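Local coordinates for glycosyl hydrolase family 62 protein (Coprinopsis cinerea, PDB 5B6T) that hydrolyses alpha-L-arabinofuranosidic linkages, probably removing arabinose side groups from the xylan backbone of arabinoxylan, at residues G15-S20 with F68-Q73; N101-Y106 with G139-M144; N161-R166 with P181-Q186. One frame throughout, in Å; residues are numbered along the deposited sequence.

Interaction 1: residues G15-S20 with F68-Q73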
ATOM      1  N   GLY A  15      14.597  -8.318  -0.987  1.00  9.38           N
ATOM      2  CA  GLY A  15      15.371  -7.120  -1.153  1.00  9.02           C
ATOM      3  C   GLY A  15      15.840  -6.979  -2.593  1.00  9.03           C
ATOM      4  O   GLY A  15      15.503  -7.794  -3.457  1.00  9.24           O
ATOM      5  N   PRO A  16      16.621  -5.923  -2.854  1.00  9.44           N
ATOM      6  CA  PRO A  16      17.066  -5.623  -4.199  1.00  9.69           C
ATOM      7  C   PRO A  16      17.957  -6.717  -4.768  1.00 10.09           C
ATOM      8  O   PRO A  16      18.660  -7.392  -4.039  1.00 10.03           O
ATOM      9  CB  PRO A  16      17.896  -4.350  -4.027  1.00 10.08           C
ATOM     10  CG  PRO A  16      17.444  -3.732  -2.783  1.00 10.15           C
ATOM     11  CD  PRO A  16      17.008  -4.870  -1.896  1.00  9.51           C
ATOM     12  N   LYS A  17      17.947  -6.839  -6.090  1.00  9.86           N
ATOM     13  CA  LYS A  17      18.905  -7.698  -6.774  1.00 10.50           C
ATOM     14  C   LYS A  17      20.251  -7.002  -6.838  1.00 10.27           C
ATOM     15  O   LYS A  17      20.348  -5.789  -6.689  1.00  9.98           O
ATOM     16  CB  LYS A  17      18.432  -7.999  -8.190  1.00 11.01           C
ATOM     17  CG  LYS A  17      17.120  -8.766  -8.227  1.00 12.31           C
ATOM     18  CD  LYS A  17      17.259 -10.158  -7.620  1.00 13.88           C
ATOM     19  CE  LYS A  17      15.947 -10.925  -7.754  1.00 15.01           C
ATOM     20  NZ  LYS A  17      15.949 -12.152  -6.943  1.00 16.74           N
ATOM     21  N   SER A  18      21.305  -7.804  -6.999  1.00 10.49           N
ATOM     22  CA  SER A  18      22.632  -7.278  -7.250  0.50 11.09           C
ATOM     23  C   SER A  18      22.851  -7.212  -8.747  1.00 11.69           C
ATOM     24  O   SER A  18      23.384  -8.129  -9.338  1.00 15.32           O
ATOM     25  CB  SER A  18      23.694  -8.161  -6.624  0.50 10.91           C
ATOM     26  OG  SER A  18      24.944  -7.527  -6.753  0.50 11.07           O
ATOM     27  N   ASP A  19      22.371  -6.150  -9.352  1.00 10.92           N
ATOM     28  CA  ASP A  19      22.503  -5.913 -10.785  1.00 10.21           C
ATOM     29  C   ASP A  19      22.878  -4.466 -10.997  1.00  9.65           C
ATOM     30  O   ASP A  19      23.056  -3.688 -10.023  1.00 10.42           O
ATOM     31  CB  ASP A  19      21.225  -6.339 -11.516  1.00  9.85           C
ATOM     32  CG  ASP A  19      19.980  -5.531 -11.110  1.00  9.92           C
ATOM     33  OD1 ASP A  19      20.123  -4.378 -10.676  1.00  9.57           O
ATOM     34  OD2 ASP A  19      18.866  -6.087 -11.302  1.00 10.20           O
ATOM     35  N   SER A  20      23.061  -4.071 -12.266  1.00  9.94           N
ATOM     36  CA  SER A  20      23.583  -2.730 -12.529  1.00 10.13           C
ATOM     37  C   SER A  20      22.667  -1.601 -12.087  1.00  9.87           C
ATOM     38  O   SER A  20      23.111  -0.474 -11.964  1.00 10.66           O
ATOM     39  CB  SER A  20      23.959  -2.544 -13.991  1.00 10.41           C
ATOM     40  OG  SER A  20      22.871  -2.768 -14.848  1.00 11.91           O
ATOM     41  N   PHE A  68      12.963 -10.728 -10.719  1.00 11.60           N
ATOM     42  CA  PHE A  68      12.282  -9.455 -10.886  1.00 10.77           C
ATOM     43  C   PHE A  68      11.931  -9.258 -12.348  1.00 10.49           C
ATOM     44  O   PHE A  68      12.745  -9.547 -13.233  1.00 10.40           O
ATOM     45  CB  PHE A  68      13.214  -8.331 -10.470  1.00 10.90           C
ATOM     46  CG  PHE A  68      13.345  -8.128  -8.973  1.00 10.65           C
ATOM     47  CD1 PHE A  68      12.799  -9.017  -8.039  1.00 10.32           C
ATOM     48  CD2 PHE A  68      13.995  -6.997  -8.500  1.00 10.59           C
ATOM     49  CE1 PHE A  68      12.940  -8.794  -6.672  1.00 10.56           C
ATOM     50  CE2 PHE A  68      14.123  -6.764  -7.143  1.00 10.78           C
ATOM     51  CZ  PHE A  68      13.585  -7.669  -6.222  1.00 10.39           C
ATOM     52  N   TYR A  69      10.737  -8.735 -12.610  1.00  9.34           N
ATOM     53  CA  TYR A  69      10.434  -8.160 -13.930  1.00  9.04           C
ATOM     54  C   TYR A  69      10.333  -6.670 -13.716  1.00  9.31           C
ATOM     55  O   TYR A  69       9.358  -6.174 -13.116  1.00  9.49           O
ATOM     56  CB  TYR A  69       9.132  -8.717 -14.571  1.00  9.36           C
ATOM     57  CG  TYR A  69       9.047  -8.411 -16.043  1.00 10.02           C
ATOM     58  CD1 TYR A  69       8.724  -7.155 -16.484  1.00 10.41           C
ATOM     59  CD2 TYR A  69       9.262  -9.406 -16.994  1.00 10.63           C
ATOM     60  CE1 TYR A  69       8.669  -6.879 -17.849  1.00 10.48           C
ATOM     61  CE2 TYR A  69       9.194  -9.140 -18.350  1.00 11.03           C
ATOM     62  CZ  TYR A  69       8.896  -7.874 -18.764  1.00 10.97           C
ATOM     63  OH  TYR A  69       8.861  -7.572 -20.119  1.00 12.32           O
ATOM     64  N   TYR A  70      11.309  -5.936 -14.252  1.00  8.36           N
ATOM     65  CA  TYR A  70      11.311  -4.486 -14.166  1.00  8.70           C
ATOM     66  C   TYR A  70      10.280  -3.898 -15.142  1.00  8.72           C
ATOM     67  O   TYR A  70      10.374  -4.078 -16.352  1.00  8.04           O
ATOM     68  CB  TYR A  70      12.704  -3.966 -14.458  1.00  8.78           C
ATOM     69  CG  TYR A  70      13.723  -4.319 -13.390  1.00  8.96           C
ATOM     70  CD1 TYR A  70      13.660  -3.748 -12.127  1.00  9.21           C
ATOM     71  CD2 TYR A  70      14.766  -5.213 -13.651  1.00  9.16           C
ATOM     72  CE1 TYR A  70      14.582  -4.076 -11.128  1.00  9.07           C
ATOM     73  CE2 TYR A  70      15.687  -5.537 -12.676  1.00  9.28           C
ATOM     74  CZ  TYR A  70      15.604  -4.954 -11.415  1.00  8.95           C
ATOM     75  OH  TYR A  70      16.543  -5.221 -10.422  1.00  9.20           O
ATOM     76  N   LEU A  71       9.274  -3.208 -14.597  1.00  9.12           N
ATOM     77  CA  LEU A  71       8.121  -2.832 -15.406  1.00  9.17           C
ATOM     78  C   LEU A  71       8.404  -1.692 -16.370  1.00  9.48           C
ATOM     79  O   LEU A  71       7.575  -1.410 -17.242  1.00  9.45           O
ATOM     80  CB  LEU A  71       6.895  -2.544 -14.535  1.00  9.43           C
ATOM     81  CG  LEU A  71       6.360  -3.769 -13.804  1.00  9.95           C
ATOM     82  CD1 LEU A  71       5.279  -3.330 -12.826  1.00 10.77           C
ATOM     83  CD2 LEU A  71       5.817  -4.815 -14.781  1.00  9.89           C
ATOM     84  N   ASP A  72       9.580  -1.075 -16.262  1.00 10.19           N
ATOM     85  CA  ASP A  72       9.984  -0.107 -17.288  1.00 11.33           C
ATOM     86  C   ASP A  72      10.229  -0.748 -18.659  1.00 11.20           C
ATOM     87  O   ASP A  72      10.303  -0.040 -19.663  1.00 12.24           O
ATOM     88  CB  ASP A  72      11.174   0.759 -16.815  1.00 12.44           C
ATOM     89  CG  ASP A  72      12.482  -0.031 -16.594  1.00 15.01           C
ATOM     90  OD1 ASP A  72      12.673  -1.101 -17.138  1.00 18.05           O
ATOM     91  OD2 ASP A  72      13.400   0.542 -15.951  1.00 18.92           O
ATOM     92  N   GLN A  73      10.302  -2.074 -18.712  1.00 10.69           N
ATOM     93  CA  GLN A  73      10.366  -2.816 -19.968  1.00 10.83           C
ATOM     94  C   GLN A  73       9.000  -3.002 -20.664  1.00 10.73           C
ATOM     95  O   GLN A  73       8.936  -3.402 -21.842  1.00 10.99           O
ATOM     96  CB  GLN A  73      11.064  -4.177 -19.767  1.00 11.70           C
ATOM     97  CG  GLN A  73      12.481  -4.051 -19.257  1.00 12.99           C
ATOM     98  CD  GLN A  73      13.351  -3.188 -20.129  1.00 14.38           C
ATOM     99  OE1 GLN A  73      13.750  -2.068 -19.740  1.00 18.86           O
ATOM    100  NE2 GLN A  73      13.637  -3.669 -21.306  1.00 13.57           N
TER
HETATM  101  O   HOH W   1      16.810  -4.790  -7.706  1.00  8.22           O
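The aliphatic part of K17 lies over one face of the F68 ring, joining the loop before strand 25-34 to strand 68-70, the last strand of the same blade of the five-bladed beta-propeller. Contact is close here: K17 CG stands 3.8 Å from the ring centroid and only 20° off the normal, a CH-pi contact. A bend at chi2 (-65°) turns the lysine chain along the ring, where CE reaches F68 CD1 at 3.7 Å before NZ bonds to the carbonyl of A66. The ring also rests on V53, I55 and I26. An alanine in place of F68 would take away this platform and probably leave the K17 chain freer to swing, while opening a gap beside I26. The other half of the contact is thin, polar and hydrated. Y70 reaches the loop through its hydroxyl, which is held by D19 and by a water that accepts from K17 N (2.8 Å) and donates to Y70 OH. R21 forms a cation-pi contact with Y70, and its backbone N is hydrogen-bonded to D19 OD1. The second carboxylate oxygen, OD2, offers its syn lone pair to Y70 OH at 2.6 Å.

Interaction 2: residues N101-Y106 with G139-M144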
ATOM      1  N   ASN A 101       2.835   9.148 -10.392  1.00  8.89           N
ATOM      2  CA  ASN A 101       3.839   9.563 -11.346  1.00  9.84           C
ATOM      3  C   ASN A 101       4.027  11.080 -11.312  1.00  9.98           C
ATOM      4  O   ASN A 101       4.540  11.653 -12.287  1.00 12.05           O
ATOM      5  CB  ASN A 101       3.461   9.117 -12.765  1.00  9.83           C
ATOM      6  CG  ASN A 101       2.271   9.866 -13.321  1.00 10.20           C
ATOM      7  OD1 ASN A 101       1.492  10.482 -12.581  1.00 10.26           O
ATOM      8  ND2 ASN A 101       2.114   9.790 -14.641  1.00 10.89           N
ATOM      9  N   GLY A 102       3.639  11.710 -10.216  1.00 10.39           N
ATOM     10  CA  GLY A 102       3.453  13.173 -10.144  1.00 10.76           C
ATOM     11  C   GLY A 102       1.966  13.555 -10.141  1.00 11.07           C
ATOM     12  O   GLY A 102       1.555  14.604  -9.582  1.00 13.27           O
ATOM     13  N   ASN A 103       1.166  12.681 -10.748  1.00  9.88           N
ATOM     14  CA  ASN A 103      -0.294  12.704 -10.691  1.00  9.75           C
ATOM     15  C   ASN A 103      -0.737  11.358 -10.075  1.00  9.48           C
ATOM     16  O   ASN A 103       0.113  10.536  -9.686  1.00 10.42           O
ATOM     17  CB  ASN A 103      -0.822  12.919 -12.123  1.00  9.30           C
ATOM     18  CG  ASN A 103      -2.245  13.455 -12.183  1.00  9.70           C
ATOM     19  OD1 ASN A 103      -3.124  13.182 -11.345  1.00 10.41           O
ATOM     20  ND2 ASN A 103      -2.511  14.171 -13.258  1.00 10.06           N
ATOM     21  N   ALA A 104      -2.028  11.151  -9.948  1.00  8.58           N
ATOM     22  CA  ALA A 104      -2.601   9.852  -9.611  1.00  8.50           C
ATOM     23  C   ALA A 104      -2.782   9.086 -10.906  1.00  8.30           C
ATOM     24  O   ALA A 104      -3.525   9.519 -11.780  1.00  8.72           O
ATOM     25  CB  ALA A 104      -3.942  10.046  -8.911  1.00  8.57           C
ATOM     26  N   ALA A 105      -2.078   7.966 -11.044  1.00  7.99           N
ATOM     27  CA  ALA A 105      -1.968   7.256 -12.321  1.00  8.02           C
ATOM     28  C   ALA A 105      -2.397   5.809 -12.273  1.00  8.00           C
ATOM     29  O   ALA A 105      -2.549   5.199 -11.185  1.00  8.22           O
ATOM     30  CB  ALA A 105      -0.549   7.350 -12.837  1.00  8.08           C
ATOM     31  N   TYR A 106      -2.607   5.236 -13.463  1.00  7.97           N
ATOM     32  CA  TYR A 106      -2.903   3.823 -13.548  1.00  7.86           C
ATOM     33  C   TYR A 106      -2.503   3.224 -14.883  1.00  7.96           C
ATOM     34  O   TYR A 106      -2.430   3.942 -15.904  1.00  7.63           O
ATOM     35  CB  TYR A 106      -4.398   3.559 -13.321  1.00  7.94           C
ATOM     36  CG  TYR A 106      -5.278   4.149 -14.412  1.00  8.44           C
ATOM     37  CD1 TYR A 106      -5.702   5.480 -14.329  1.00  8.77           C
ATOM     38  CD2 TYR A 106      -5.646   3.398 -15.520  1.00  8.74           C
ATOM     39  CE1 TYR A 106      -6.477   6.045 -15.319  1.00  9.40           C
ATOM     40  CE2 TYR A 106      -6.449   3.943 -16.519  1.00  9.51           C
ATOM     41  CZ  TYR A 106      -6.828   5.263 -16.417  1.00  9.72           C
ATOM     42  OH  TYR A 106      -7.617   5.833 -17.401  1.00 12.01           O
ATOM     43  N   GLY A 139       4.713  19.079   1.374  1.00 10.32           N
ATOM     44  CA  GLY A 139       4.595  17.624   1.217  1.00  9.62           C
ATOM     45  C   GLY A 139       4.696  17.148  -0.233  1.00  9.17           C
ATOM     46  O   GLY A 139       5.253  17.801  -1.126  1.00  9.24           O
ATOM     47  N   HIS A 140       4.126  15.965  -0.460  1.00  8.74           N
ATOM     48  CA  HIS A 140       4.187  15.246  -1.729  1.00  8.66           C
ATOM     49  C   HIS A 140       2.899  14.479  -1.886  1.00  8.16           C
ATOM     50  O   HIS A 140       2.413  13.929  -0.914  1.00  7.71           O
ATOM     51  CB  HIS A 140       5.341  14.249  -1.700  1.00  9.50           C
ATOM     52  CG  HIS A 140       6.655  14.905  -1.473  1.00 10.51           C
ATOM     53  ND1 HIS A 140       7.399  15.426  -2.509  1.00 11.51           N
ATOM     54  CD2 HIS A 140       7.337  15.171  -0.334  1.00 11.77           C
ATOM     55  CE1 HIS A 140       8.479  16.009  -2.009  1.00 11.51           C
ATOM     56  NE2 HIS A 140       8.484  15.830  -0.699  1.00 12.30           N
ATOM     57  N   TRP A 141       2.327  14.493  -3.079  1.00  7.76           N
ATOM     58  CA  TRP A 141       1.091  13.809  -3.376  1.00  7.38           C
ATOM     59  C   TRP A 141       1.389  12.345  -3.702  1.00  7.43           C
ATOM     60  O   TRP A 141       1.937  12.030  -4.781  1.00  7.52           O
ATOM     61  CB  TRP A 141       0.399  14.515  -4.524  1.00  7.21           C
ATOM     62  CG  TRP A 141      -0.960  14.015  -4.818  1.00  6.91           C
ATOM     63  CD1 TRP A 141      -1.848  13.441  -3.957  1.00  6.95           C
ATOM     64  CD2 TRP A 141      -1.649  14.158  -6.050  1.00  6.94           C
ATOM     65  NE1 TRP A 141      -3.027  13.170  -4.588  1.00  7.02           N
ATOM     66  CE2 TRP A 141      -2.933  13.594  -5.887  1.00  7.23           C
ATOM     67  CE3 TRP A 141      -1.300  14.679  -7.298  1.00  7.45           C
ATOM     68  CZ2 TRP A 141      -3.853  13.549  -6.922  1.00  7.63           C
ATOM     69  CZ3 TRP A 141      -2.221  14.626  -8.320  1.00  7.48           C
ATOM     70  CH2 TRP A 141      -3.486  14.078  -8.125  1.00  7.83           C
ATOM     71  N   VAL A 142       1.022  11.453  -2.768  1.00  7.01           N
ATOM     72  CA  VAL A 142       1.499  10.088  -2.792  1.00  6.86           C
ATOM     73  C   VAL A 142       0.433   9.081  -2.379  1.00  6.95           C
ATOM     74  O   VAL A 142      -0.576   9.429  -1.804  1.00  6.50           O
ATOM     75  CB  VAL A 142       2.761   9.906  -1.891  1.00  7.23           C
ATOM     76  CG1 VAL A 142       3.896  10.779  -2.423  1.00  7.23           C
ATOM     77  CG2 VAL A 142       2.490  10.128  -0.399  1.00  7.38           C
ATOM     78  N   ASP A 143       0.717   7.818  -2.715  1.00  6.42           N
ATOM     79  CA  ASP A 143       0.056   6.638  -2.130  1.00  6.57           C
ATOM     80  C   ASP A 143      -1.422   6.553  -2.473  1.00  6.69           C
ATOM     81  O   ASP A 143      -2.316   6.716  -1.619  1.00  6.61           O
ATOM     82  CB  ASP A 143       0.352   6.558  -0.620  1.00  6.85           C
ATOM     83  CG  ASP A 143       1.836   6.497  -0.342  1.00  6.84           C
ATOM     84  OD1 ASP A 143       2.591   6.096  -1.250  1.00  7.25           O
ATOM     85  OD2 ASP A 143       2.274   6.812   0.785  1.00  7.21           O
ATOM     86  N   MET A 144      -1.633   6.304  -3.754  1.00  6.41           N
ATOM     87  CA  MET A 144      -2.950   6.296  -4.377  1.00  6.73           C
ATOM     88  C   MET A 144      -3.603   4.946  -4.149  1.00  6.54           C
ATOM     89  O   MET A 144      -2.988   3.908  -4.430  1.00  7.21           O
ATOM     90  CB  MET A 144      -2.786   6.542  -5.884  1.00  7.07           C
ATOM     91  CG  MET A 144      -1.874   7.699  -6.234  1.00  7.59           C
ATOM     92  SD  MET A 144      -2.483   9.268  -5.609  1.00  8.28           S
ATOM     93  CE  MET A 144      -1.062  10.322  -5.950  1.00  8.08           C
TER
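W141 and N103 lie side by side and point the same way where two neighbouring blades of the five-bladed beta-propeller meet: N103 leads into strand 104-109 of one, W141 into strand 142-148 of the next. The two flat groups are not stacked. The N103 amide is inclined 39° to the indole, and its OD1 comes obliquely to the six-membered ring, 3.4 Å from W141 CH2. That oxygen has another task, since CG set anti to the N103 backbone N (chi1 -159°) brings OD1 round to accept from A104 N, a bond of 2.7 Å made in the carbonyl plane on a lone pair. With ND2 bonded to the carbonyl of Y125, the amide is held at both ends. M144 meets the indole quite differently. Its chain bends at chi2 and carries CE over one face, 3.6 Å above the plane and offset toward the rim, while SD packs against A104 CB at 3.7 Å. The alanine methyl thus sits against both the thioether and the indole atom CZ2. Ahead of the strand, an Asx turn at N101 shapes the chain, and G102 has a positive phi (105°), at which a CB would jam against the preceding carbonyl O. W141 NE1 bonds to S157 OG within its own blade, at the pyrrole end of the indole; at the benzene end, G102 O approaches CE3 to 3.7 Å.

Interaction 3: residues N161-R166 with P181-Q186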
ATOM      1  N   ASN A 161       1.406  15.643   4.593  1.00  8.21           N
ATOM      2  CA  ASN A 161       1.154  16.859   5.369  1.00  8.24           C
ATOM      3  C   ASN A 161      -0.053  16.725   6.255  1.00  8.05           C
ATOM      4  O   ASN A 161      -0.628  17.729   6.681  1.00  8.17           O
ATOM      5  CB  ASN A 161       0.988  18.096   4.473  1.00  8.22           C
ATOM      6  CG  ASN A 161       1.285  19.385   5.225  1.00  8.09           C
ATOM      7  OD1 ASN A 161       2.184  19.441   6.064  1.00  8.73           O
ATOM      8  ND2 ASN A 161       0.508  20.441   4.918  1.00  7.71           N
ATOM      9  N   GLY A 162      -0.417  15.485   6.571  1.00  7.99           N
ATOM     10  CA  GLY A 162      -1.467  15.275   7.538  1.00  7.85           C
ATOM     11  C   GLY A 162      -2.872  15.271   6.986  1.00  8.16           C
ATOM     12  O   GLY A 162      -3.816  15.362   7.777  1.00  8.92           O
ATOM     13  N   HIS A 163      -3.045  15.124   5.661  1.00  7.83           N
ATOM     14  CA  HIS A 163      -4.378  15.020   5.080  1.00  8.19           C
ATOM     15  C   HIS A 163      -4.498  13.734   4.315  1.00  7.84           C
ATOM     16  O   HIS A 163      -3.577  13.348   3.612  1.00  8.47           O
ATOM     17  CB  HIS A 163      -4.674  16.181   4.132  1.00  8.48           C
ATOM     18  CG  HIS A 163      -4.413  17.514   4.749  1.00  8.92           C
ATOM     19  ND1 HIS A 163      -3.285  18.252   4.467  1.00  8.83           N
ATOM     20  CD2 HIS A 163      -5.114  18.228   5.658  1.00  9.63           C
ATOM     21  CE1 HIS A 163      -3.272  19.337   5.225  1.00  9.41           C
ATOM     22  NE2 HIS A 163      -4.390  19.359   5.934  1.00  9.49           N
ATOM     23  N   LEU A 164      -5.637  13.077   4.476  1.00  7.39           N
ATOM     24  CA  LEU A 164      -6.054  11.960   3.642  1.00  7.23           C
ATOM     25  C   LEU A 164      -7.217  12.446   2.798  1.00  7.23           C
ATOM     26  O   LEU A 164      -8.231  12.897   3.330  1.00  7.83           O
ATOM     27  CB  LEU A 164      -6.516  10.789   4.511  1.00  7.38           C
ATOM     28  CG  LEU A 164      -7.080   9.567   3.769  1.00  7.44           C
ATOM     29  CD1 LEU A 164      -6.016   8.844   2.945  1.00  7.76           C
ATOM     30  CD2 LEU A 164      -7.696   8.604   4.767  1.00  7.84           C
ATOM     31  N   TYR A 165      -7.073  12.359   1.488  1.00  6.94           N
ATOM     32  CA  TYR A 165      -8.089  12.817   0.544  1.00  6.84           C
ATOM     33  C   TYR A 165      -8.856  11.651  -0.062  1.00  7.05           C
ATOM     34  O   TYR A 165      -8.314  10.530  -0.205  1.00  6.89           O
ATOM     35  CB  TYR A 165      -7.453  13.592  -0.606  1.00  6.79           C
ATOM     36  CG  TYR A 165      -6.623  14.766  -0.153  1.00  6.81           C
ATOM     37  CD1 TYR A 165      -7.210  15.977   0.108  1.00  6.90           C
ATOM     38  CD2 TYR A 165      -5.246  14.664  -0.010  1.00  6.95           C
ATOM     39  CE1 TYR A 165      -6.456  17.045   0.558  1.00  6.86           C
ATOM     40  CE2 TYR A 165      -4.473  15.732   0.450  1.00  6.98           C
ATOM     41  CZ  TYR A 165      -5.091  16.925   0.725  1.00  7.21           C
ATOM     42  OH  TYR A 165      -4.350  18.012   1.133  1.00  8.03           O
ATOM     43  N   ARG A 166     -10.094  11.940  -0.465  1.00  7.25           N
ATOM     44  CA  ARG A 166     -10.948  10.935  -1.094  1.00  7.61           C
ATOM     45  C   ARG A 166     -11.831  11.551  -2.197  1.00  7.69           C
ATOM     46  O   ARG A 166     -12.574  12.502  -1.921  1.00  7.88           O
ATOM     47  CB  ARG A 166     -11.832  10.281  -0.048  1.00  7.84           C
ATOM     48  CG  ARG A 166     -12.663   9.107  -0.554  1.00  7.92           C
ATOM     49  CD  ARG A 166     -13.737   8.619   0.398  1.00  8.03           C
ATOM     50  NE  ARG A 166     -14.703   9.675   0.727  1.00  8.11           N
ATOM     51  CZ  ARG A 166     -15.711  10.044  -0.053  1.00  8.75           C
ATOM     52  NH1 ARG A 166     -15.928   9.452  -1.204  1.00  9.21           N
ATOM     53  NH2 ARG A 166     -16.507  11.024   0.334  1.00  9.62           N
ATOM     54  N   PRO A 181     -11.564  15.929  -4.691  1.00  8.58           N
ATOM     55  CA  PRO A 181     -11.483  15.238  -3.399  1.00  8.69           C
ATOM     56  C   PRO A 181     -12.021  16.036  -2.222  1.00  8.67           C
ATOM     57  O   PRO A 181     -11.997  17.271  -2.237  1.00  9.04           O
ATOM     58  CB  PRO A 181      -9.981  14.989  -3.206  1.00  8.70           C
ATOM     59  CG  PRO A 181      -9.337  15.336  -4.497  1.00  9.14           C
ATOM     60  CD  PRO A 181     -10.238  16.261  -5.222  1.00  8.83           C
ATOM     61  N   VAL A 182     -12.504  15.314  -1.206  1.00  8.52           N
ATOM     62  CA  VAL A 182     -12.761  15.895   0.126  1.00  8.76           C
ATOM     63  C   VAL A 182     -11.621  15.445   1.041  1.00  9.07           C
ATOM     64  O   VAL A 182     -10.883  14.518   0.718  1.00  9.42           O
ATOM     65  CB  VAL A 182     -14.141  15.496   0.720  1.00  9.28           C
ATOM     66  CG1 VAL A 182     -15.263  16.008  -0.187  1.00  9.74           C
ATOM     67  CG2 VAL A 182     -14.235  13.999   0.954  1.00  9.58           C
ATOM     68  N   ILE A 183     -11.452  16.115   2.161  1.00  9.13           N
ATOM     69  CA  ILE A 183     -10.506  15.668   3.189  1.00  9.43           C
ATOM     70  C   ILE A 183     -11.265  14.633   4.016  1.00  9.75           C
ATOM     71  O   ILE A 183     -12.240  14.951   4.733  1.00 10.85           O
ATOM     72  CB  ILE A 183      -9.956  16.848   4.044  1.00 10.12           C
ATOM     73  CG1 ILE A 183      -9.024  17.718   3.172  1.00 10.62           C
ATOM     74  CG2 ILE A 183      -9.192  16.291   5.244  1.00 10.37           C
ATOM     75  CD1 ILE A 183      -8.640  19.081   3.722  1.00 11.16           C
ATOM     76  N   ALA A 184     -10.899  13.370   3.841  1.00  8.92           N
ATOM     77  CA  ALA A 184     -11.509  12.276   4.580  1.00  9.02           C
ATOM     78  C   ALA A 184     -11.061  12.198   6.051  1.00  9.33           C
ATOM     79  O   ALA A 184     -11.809  11.729   6.923  1.00  9.75           O
ATOM     80  CB  ALA A 184     -11.186  10.965   3.894  1.00  9.15           C
ATOM     81  N   MET A 185      -9.823  12.593   6.304  1.00  9.38           N
ATOM     82  CA  MET A 185      -9.255  12.599   7.643  1.00 10.20           C
ATOM     83  C   MET A 185      -8.074  13.562   7.643  1.00  9.53           C
ATOM     84  O   MET A 185      -7.382  13.730   6.624  1.00  8.54           O
ATOM     85  CB  MET A 185      -8.774  11.199   8.065  1.00 11.66           C
ATOM     86  CG  MET A 185      -8.375  11.145   9.525  1.00 12.92           C
ATOM     87  SD  MET A 185      -7.896   9.470   9.991  1.00 14.80           S
ATOM     88  CE  MET A 185      -9.493   8.740  10.245  1.00 13.96           C
ATOM     89  N   GLN A 186      -7.840  14.188   8.780  1.00  9.70           N
ATOM     90  CA  GLN A 186      -6.698  15.074   8.919  1.00 10.70           C
ATOM     91  C   GLN A 186      -6.206  15.161  10.330  1.00 10.48           C
ATOM     92  O   GLN A 186      -6.940  14.844  11.284  1.00 10.20           O
ATOM     93  CB  GLN A 186      -7.000  16.460   8.373  1.00 12.46           C
ATOM     94  CG  GLN A 186      -8.076  17.201   9.102  1.00 13.68           C
ATOM     95  CD  GLN A 186      -8.521  18.412   8.309  1.00 16.94           C
ATOM     96  OE1 GLN A 186      -7.708  19.120   7.731  1.00 18.95           O
ATOM     97  NE2 GLN A 186      -9.826  18.598   8.209  1.00 20.95           N
TER
HETATM   98  O   HOH W   2      -5.640  21.228   7.474  1.00 27.16           O
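The H163 imidazole meets Q186 at its edge, across the antiparallel hairpin of strands 163-170 and 182-186 that forms the outer part of a propeller blade: OE1 lies in the ring plane, 3.4 Å from H163 CD2, and the glutamine amide is turned 70° from the ring. A water, also in that plane, bridges H163 NE2 and Q186 OE1, while I183 CD1 approaches the ring obliquely. The Y165 ring, too, is met obliquely, with I183 CG1 3.7 Å from Y165 CE1 and P181 CB coming up to Y165 CB. H163, Y165, I183 and Q186 share one face of the hairpin, where H163 and Y165 reach helix 130-135 and one carboxylate oxygen, D159 OD2, fixes the polar ends of both rings by bonding to H163 ND1 and Y165 OH. L164, R166, V182 and M185 occupy the other face, where L164 and M185 pack on L210 of the following blade. Here R166 runs alongside V182; with chi3 near 59° its extended chain turns, bringing NH2 within 3.8 Å of V182 CG2, while NH1 is bonded to Q168 and H154.

The pairing is interrupted by a classic beta bulge, with two residues, A184 and M185, set against the single L164. L164 N gives M185 O a nearly straight bond (2.8 Å, 175°). L164 O, by contrast, takes two donors: A184 N at 2.8 Å, close to the direction of the C=O bond, and M185 N in a longer, weak bond. The extra residue shifts the register by one, so that Y165 faces I183 beyond it. R166 and V182 then close a regular pair of backbone bonds. At the other end of the ladder, Q186 CA makes a CA-H...O contact of 3.1 Å with G162 O.

In the fold
The three contacts follow one another along the chain without overlap and sample successive parts of a five-bladed beta-propeller. Interaction 1 ties a loop to the last strand of one blade, interaction 2 joins the next blade to its successor, and interaction 3 builds the outer hairpin of that successor. Interactions 2 and 3 thus share the four-stranded sheet running from strand 142-148 to strand 182-186; their centres are about 14 Å apart and their nearest atoms about 5 Å. Interaction 1 lies about 22 Å from interaction 2 and about 33 Å from interaction 3, centre to centre, across the chain's centre from the latter. Together they illustrate packing within a blade and between neighbouring blades around the middle of the propeller, where calcium and lead ions are bound.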